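Local coordinates for uncharacterized protein (Treponema denticola ATCC 35404, PDB 6QNM) that probably binds oxygen at a di-iron centre housed in a metallo-beta-lactamase-like fold, at residues Ile73-Phe78 / Lys99-Ser104; Ser137-Ile142 / Phe153-Glu158. All blocks are in the same frame, centred on the assembly; numbering follows the deposited sequence.

Contacts 1 and 2 sit on the two beta sheets of one metallo-beta-lactamase-like domain, with their centres about 12 Å apart. Contact 1 comes first along the chain and closes before contact 2 opens. It pairs neighbouring parallel strands of the first sheet, 73-77 and 99-103, joined through helix 89-95. Contact 2 is an antiparallel hairpin of the second sheet, strands 138-143 and 153-157. The sheets pack face to face where the two contacts meet. The ring of Phe77 lies against Phe153, Gly154 and Leu155, and Ser103 touches the ring of Phe153. Together they form part of the core of the beta sandwich in this probable di-iron protein.

Contact 1: Ile73-Phe78 / Lys99-Ser104; sequences IDTIFF and KIYISS
Thr75 holds OG1 beside its backbone N (chi1 -65°), with CG2 on the far side from that N. The methyl therefore sits against the Tyr101 ring and OG1 faces Lys99. These residues lie on parallel strands 73-77 and 99-103 of a beta-alpha-beta unit in the metallo-beta-lactamase-like fold, linked through helix 89-95. Thr75 CG2 meets Tyr101 CD1 at 3.5 Å. The Lys99 chain bends at its far end (chi3 -81°) and crosses to the neighbouring strand. There Lys99 NZ gives a hydrogen bond to Thr75 OG1 at 3.2 Å. Asp74 turns its carboxylate to Arg45 instead, in a salt bridge.

Ile76 and Ile100 occupy the other face, covered by helix 89-95 through Trp92, Ile89 and Leu93. The Phe78 ring meets Ile100 there edge-on, with Phe78 CD2 3.5 Å from Ile100 CG2. Ile76 CG2 lies over one face of the same ring, toward its rim. Ile102 CD1 packs on Phe78 CB.

Four backbone bonds join the strands, the last from Phe78 N to Tyr101 O at 3.0 Å. Next to this last bond, a water links the two segments: it donates to Phe78 O and accepts from Ser103 N, each at 2.8 Å.

Contact 2: Ser137-Ile142 / Phe153-Glu158; sequences SNMKCI and FGLYDE
Lys140 and Glu158 cross on one side of a two-stranded antiparallel pairing. The lysine chain bends about CG-CD (chi3 101°) and again at CD-CE, and brings NZ to one carboxylate oxygen of the glutamate. Lys140 NZ and Glu158 OE1 form a salt bridge; the modelled 2.5 Å between them is very short, so its exact length is doubtful. The other oxygen, Glu158 OE2, takes a hydrogen bond from a water that also accepts from Asn138 ND2. Asn138 OD1 bonds to Ser132 OG, so both ends of this amide have a partner.

On the same face, Ile142 and Tyr156 lie side by side and point the same way. Ile142 CG1 packs on Tyr156 CB at 3.8 Å. Lys140 CD approaches the edge of the tyrosine ring.

The opposite face carries Met139, Cys141, Leu155 and Asp157. Leu155 runs obliquely across Met139, with its CD1 3.8 Å from Met139 CB and its CD2 near Met139 SD. Leu155 CD1 also lies 4.1 Å from Cys141 SG. Farther along, Cys141 CB touches Phe153 CD1. Val47 and Leu49 of the first sheet pack against Met139 and Leu155, respectively. Asp157 divides its oxygens: OD2 bonds to His17 and Ser160, while OD1 accepts from a water that also donates to Asn138 O.

Lys140 and Tyr156 form a hydrogen-bonded pair, and Tyr156 N reaches Lys140 O at 2.8 Å in an almost straight bond (179°). Ile142 and Gly154 make a second such pair. Gly154 N bonds to Ile142 O at 2.9 Å, and Ile142 N returns a bond to Gly154 O. This is a beta hairpin, with the Met139, Cys141 and Leu155 face turned to the first sheet, in the core of the metallo-beta-lactamase-like sandwich.

Contact 1: Ile73-Phe78 / Lys99-Ser104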
loop_
_atom_site.group_PDB
_atom_site.type_symbol
_atom_site.label_atom_id
_atom_site.label_comp_id
_atom_site.label_asym_id
_atom_site.label_seq_id
_atom_site.Cartn_x
_atom_site.Cartn_y
_atom_site.Cartn_z
ATOM N N ILE A 73 -3.422 16.195 -21.228
ATOM C CA ILE A 73 -3.695 15.727 -19.874
ATOM C C ILE A 73 -2.760 16.494 -18.945
ATOM O O ILE A 73 -1.541 16.304 -18.979
ATOM C CB ILE A 73 -3.503 14.215 -19.743
ATOM C CG1 ILE A 73 -4.550 13.475 -20.581
ATOM C CG2 ILE A 73 -3.594 13.803 -18.286
ATOM C CD1 ILE A 73 -4.289 11.998 -20.716
ATOM N N ASP A 74 -3.332 17.373 -18.119
ATOM C CA ASP A 74 -2.559 18.249 -17.245
ATOM C C ASP A 74 -2.421 17.730 -15.824
ATOM O O ASP A 74 -1.525 18.181 -15.103
ATOM C CB ASP A 74 -3.201 19.640 -17.175
ATOM C CG ASP A 74 -3.357 20.284 -18.535
ATOM O OD1 ASP A 74 -2.551 19.980 -19.437
ATOM O OD2 ASP A 74 -4.289 21.100 -18.696
ATOM N N THR A 75 -3.285 16.815 -15.402
ATOM C CA THR A 75 -3.373 16.425 -14.004
ATOM C C THR A 75 -3.578 14.925 -13.900
ATOM O O THR A 75 -4.406 14.357 -14.619
ATOM C CB THR A 75 -4.522 17.166 -13.311
ATOM O OG1 THR A 75 -4.237 18.570 -13.285
ATOM C CG2 THR A 75 -4.720 16.660 -11.892
ATOM N N ILE A 76 -2.821 14.289 -13.014
ATOM C CA ILE A 76 -3.025 12.891 -12.659
ATOM C C ILE A 76 -3.305 12.834 -11.167
ATOM O O ILE A 76 -2.563 13.416 -10.367
ATOM C CB ILE A 76 -1.806 12.020 -13.017
ATOM C CG1 ILE A 76 -1.631 11.927 -14.532
ATOM C CG2 ILE A 76 -1.942 10.632 -12.405
ATOM C CD1 ILE A 76 -0.379 11.178 -14.944
ATOM N N PHE A 77 -4.370 12.137 -10.793
ATOM C CA PHE A 77 -4.760 11.993 -9.399
ATOM C C PHE A 77 -4.549 10.550 -8.975
ATOM O O PHE A 77 -5.032 9.629 -9.639
ATOM C CB PHE A 77 -6.223 12.388 -9.184
ATOM C CG PHE A 77 -6.736 12.064 -7.810
ATOM C CD1 PHE A 77 -6.524 12.939 -6.755
ATOM C CD2 PHE A 77 -7.427 10.886 -7.570
ATOM C CE1 PHE A 77 -6.992 12.641 -5.488
ATOM C CE2 PHE A 77 -7.893 10.582 -6.309
ATOM C CZ PHE A 77 -7.675 11.459 -5.264
ATOM N N PHE A 78 -3.849 10.361 -7.862
ATOM C CA PHE A 78 -3.644 9.045 -7.278
ATOM C C PHE A 78 -4.340 9.010 -5.927
ATOM O O PHE A 78 -4.039 9.824 -5.048
ATOM C CB PHE A 78 -2.155 8.728 -7.135
ATOM C CG PHE A 78 -1.505 8.278 -8.412
ATOM C CD1 PHE A 78 -2.003 7.190 -9.110
ATOM C CD2 PHE A 78 -0.396 8.935 -8.913
ATOM C CE1 PHE A 78 -1.408 6.772 -10.285
ATOM C CE2 PHE A 78 0.204 8.520 -10.087
ATOM C CZ PHE A 78 -0.303 7.442 -10.775
ATOM N N LYS A 99 0.895 17.183 -13.953
ATOM C CA LYS A 99 1.180 17.174 -12.521
ATOM C C LYS A 99 0.513 15.972 -11.865
ATOM O O LYS A 99 -0.563 15.539 -12.278
ATOM C CB LYS A 99 0.665 18.454 -11.850
ATOM C CG LYS A 99 1.071 19.741 -12.550
ATOM C CD LYS A 99 0.012 20.822 -12.353
ATOM C CE LYS A 99 -1.153 20.662 -13.312
ATOM N NZ LYS A 99 -2.439 21.126 -12.717
ATOM N N ILE A 100 1.161 15.429 -10.837
ATOM C CA ILE A 100 0.645 14.288 -10.094
ATOM C C ILE A 100 0.254 14.768 -8.704
ATOM O O ILE A 100 1.087 15.313 -7.968
ATOM C CB ILE A 100 1.677 13.154 -10.016
ATOM C CG1 ILE A 100 1.918 12.555 -11.403
ATOM C CG2 ILE A 100 1.219 12.092 -9.040
ATOM C CD1 ILE A 100 2.799 11.327 -11.381
ATOM N N TYR A 101 -1.014 14.582 -8.348
ATOM C CA TYR A 101 -1.502 14.892 -7.010
ATOM C C TYR A 101 -1.604 13.593 -6.224
ATOM O O TYR A 101 -2.242 12.635 -6.675
ATOM C CB TYR A 101 -2.862 15.589 -7.049
ATOM C CG TYR A 101 -2.838 16.998 -7.598
ATOM C CD1 TYR A 101 -2.823 17.226 -8.967
ATOM C CD2 TYR A 101 -2.852 18.099 -6.749
ATOM C CE1 TYR A 101 -2.812 18.512 -9.479
ATOM C CE2 TYR A 101 -2.842 19.388 -7.253
ATOM C CZ TYR A 101 -2.822 19.586 -8.621
ATOM O OH TYR A 101 -2.809 20.861 -9.138
ATOM N N ILE A 102 -0.979 13.559 -5.049
ATOM C CA ILE A 102 -1.022 12.387 -4.185
ATOM C C ILE A 102 -0.809 12.855 -2.753
ATOM O O ILE A 102 -0.248 13.924 -2.508
ATOM C CB ILE A 102 0.039 11.337 -4.611
ATOM C CG1 ILE A 102 -0.230 9.977 -3.958
ATOM C CG2 ILE A 102 1.448 11.833 -4.307
ATOM C CD1 ILE A 102 0.632 8.864 -4.512
ATOM N N SER A 103 -1.270 12.041 -1.803
ATOM C CA SER A 103 -1.158 12.383 -0.392
ATOM C C SER A 103 0.283 12.724 -0.038
ATOM O O SER A 103 1.229 12.131 -0.567
ATOM C CB SER A 103 -1.652 11.219 0.473
ATOM O OG SER A 103 -1.241 11.369 1.825
ATOM N N SER A 104 0.442 13.693 0.866
ATOM C CA SER A 104 1.776 14.082 1.308
ATOM C C SER A 104 2.526 12.915 1.939
ATOM O O SER A 104 3.761 12.904 1.943
ATOM C CB SER A 104 1.674 15.238 2.297
ATOM O OG SER A 104 0.751 14.923 3.325
HETATM O O HOH W 1 -3.368 10.243 -2.314
#

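Contact 2: Ser137-Ile142 / Phe153-Glu158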
loop_
_atom_site.group_PDB
_atom_site.type_symbol
_atom_site.label_atom_id
_atom_site.label_comp_id
_atom_site.label_asym_id
_atom_site.label_seq_id
_atom_site.Cartn_x
_atom_site.Cartn_y
_atom_site.Cartn_z
ATOM N N SER A 137 -14.831 25.325 -12.456
ATOM C CA SER A 137 -15.270 24.321 -11.502
ATOM C C SER A 137 -14.068 23.771 -10.742
ATOM O O SER A 137 -12.920 23.888 -11.176
ATOM C CB SER A 137 -16.008 23.186 -12.216
ATOM O OG SER A 137 -17.123 23.675 -12.941
ATOM N N ASN A 138 -14.340 23.186 -9.578
ATOM C CA ASN A 138 -13.306 22.646 -8.709
ATOM C C ASN A 138 -13.490 21.146 -8.525
ATOM O O ASN A 138 -14.609 20.625 -8.577
ATOM C CB ASN A 138 -13.323 23.319 -7.325
ATOM C CG ASN A 138 -12.874 24.771 -7.367
ATOM O OD1 ASN A 138 -11.868 25.108 -7.993
ATOM N ND2 ASN A 138 -13.609 25.636 -6.675
ATOM N N MET A 139 -12.371 20.455 -8.327
ATOM C CA MET A 139 -12.363 19.076 -7.861
ATOM C C MET A 139 -11.797 19.088 -6.452
ATOM O O MET A 139 -10.753 19.703 -6.213
ATOM C CB MET A 139 -11.509 18.180 -8.760
ATOM C CG MET A 139 -11.651 18.433 -10.261
ATOM S SD MET A 139 -10.529 17.406 -11.250
ATOM C CE MET A 139 -8.972 18.251 -11.008
ATOM N N LYS A 140 -12.479 18.441 -5.515
ATOM C CA LYS A 140 -12.031 18.484 -4.134
ATOM C C LYS A 140 -11.457 17.109 -3.800
ATOM O O LYS A 140 -12.092 16.087 -4.099
ATOM C CB LYS A 140 -13.177 18.873 -3.180
ATOM C CG LYS A 140 -14.080 20.085 -3.631
ATOM C CD LYS A 140 -15.310 20.248 -2.645
ATOM C CE LYS A 140 -15.215 21.369 -1.566
ATOM N NZ LYS A 140 -16.404 22.208 -2.108
ATOM N N CYS A 141 -10.263 17.081 -3.196
ATOM C CA CYS A 141 -9.670 15.832 -2.725
ATOM C C CYS A 141 -10.309 15.490 -1.389
ATOM O O CYS A 141 -10.216 16.276 -0.444
ATOM C CB CYS A 141 -8.158 15.996 -2.558
ATOM S SG CYS A 141 -7.298 16.599 -4.023
ATOM N N ILE A 142 -10.968 14.340 -1.307
ATOM C CA ILE A 142 -11.805 13.989 -0.161
ATOM C C ILE A 142 -10.988 13.091 0.760
ATOM O O ILE A 142 -10.599 11.993 0.341
ATOM C CB ILE A 142 -13.109 13.290 -0.583
ATOM C CG1 ILE A 142 -13.901 14.165 -1.562
ATOM C CG2 ILE A 142 -13.943 12.916 0.647
ATOM C CD1 ILE A 142 -14.151 15.580 -1.067
ATOM N N PHE A 153 -7.078 9.477 -0.599
ATOM C CA PHE A 153 -8.068 10.474 -0.982
ATOM C C PHE A 153 -8.988 9.943 -2.070
ATOM O O PHE A 153 -8.589 9.127 -2.906
ATOM C CB PHE A 153 -7.401 11.767 -1.474
ATOM C CG PHE A 153 -6.695 12.521 -0.386
ATOM C CD1 PHE A 153 -7.394 13.395 0.432
ATOM C CD2 PHE A 153 -5.341 12.337 -0.165
ATOM C CE1 PHE A 153 -6.751 14.082 1.449
ATOM C CE2 PHE A 153 -4.691 13.020 0.851
ATOM C CZ PHE A 153 -5.398 13.891 1.659
ATOM N N GLY A 154 -10.241 10.402 -2.032
ATOM C CA GLY A 154 -11.100 10.381 -3.195
ATOM C C GLY A 154 -11.038 11.724 -3.912
ATOM O O GLY A 154 -10.428 12.677 -3.441
ATOM N N LEU A 155 -11.697 11.791 -5.066
ATOM C CA LEU A 155 -11.754 13.023 -5.844
ATOM C C LEU A 155 -13.201 13.310 -6.208
ATOM O O LEU A 155 -13.827 12.533 -6.934
ATOM C CB LEU A 155 -10.890 12.944 -7.105
ATOM C CG LEU A 155 -10.707 14.307 -7.785
ATOM C CD1 LEU A 155 -9.987 15.276 -6.858
ATOM C CD2 LEU A 155 -9.965 14.187 -9.093
ATOM N N TYR A 156 -13.722 14.425 -5.713
ATOM C CA TYR A 156 -15.103 14.815 -5.953
ATOM C C TYR A 156 -15.120 15.848 -7.071
ATOM O O TYR A 156 -14.592 16.954 -6.914
ATOM C CB TYR A 156 -15.746 15.365 -4.683
ATOM C CG TYR A 156 -17.210 15.703 -4.847
ATOM C CD1 TYR A 156 -18.117 14.745 -5.282
ATOM C CD2 TYR A 156 -17.684 16.980 -4.572
ATOM C CE1 TYR A 156 -19.457 15.046 -5.435
ATOM C CE2 TYR A 156 -19.024 17.293 -4.723
ATOM C CZ TYR A 156 -19.905 16.321 -5.156
ATOM O OH TYR A 156 -21.238 16.623 -5.308
ATOM N N ASP A 157 -15.714 15.477 -8.201
ATOM C CA ASP A 157 -15.899 16.388 -9.326
ATOM C C ASP A 157 -17.176 17.173 -9.065
ATOM O O ASP A 157 -18.282 16.684 -9.311
ATOM C CB ASP A 157 -15.969 15.616 -10.639
ATOM C CG ASP A 157 -15.955 16.525 -11.859
ATOM O OD1 ASP A 157 -15.201 17.525 -11.860
ATOM O OD2 ASP A 157 -16.697 16.234 -12.822
ATOM N N GLU A 158 -17.020 18.398 -8.552
ATOM C CA GLU A 158 -18.171 19.198 -8.146
ATOM C C GLU A 158 -19.137 19.427 -9.299
ATOM O O GLU A 158 -20.358 19.376 -9.112
ATOM C CB GLU A 158 -17.707 20.548 -7.604
ATOM C CG GLU A 158 -17.277 20.524 -6.160
ATOM C CD GLU A 158 -17.155 21.904 -5.582
ATOM O OE1 GLU A 158 -17.400 22.062 -4.363
ATOM O OE2 GLU A 158 -16.820 22.842 -6.339
HETATM O O HOH W 2 -15.709 20.016 -11.216
HETATM O O HOH W 3 -15.814 24.896 -4.746
#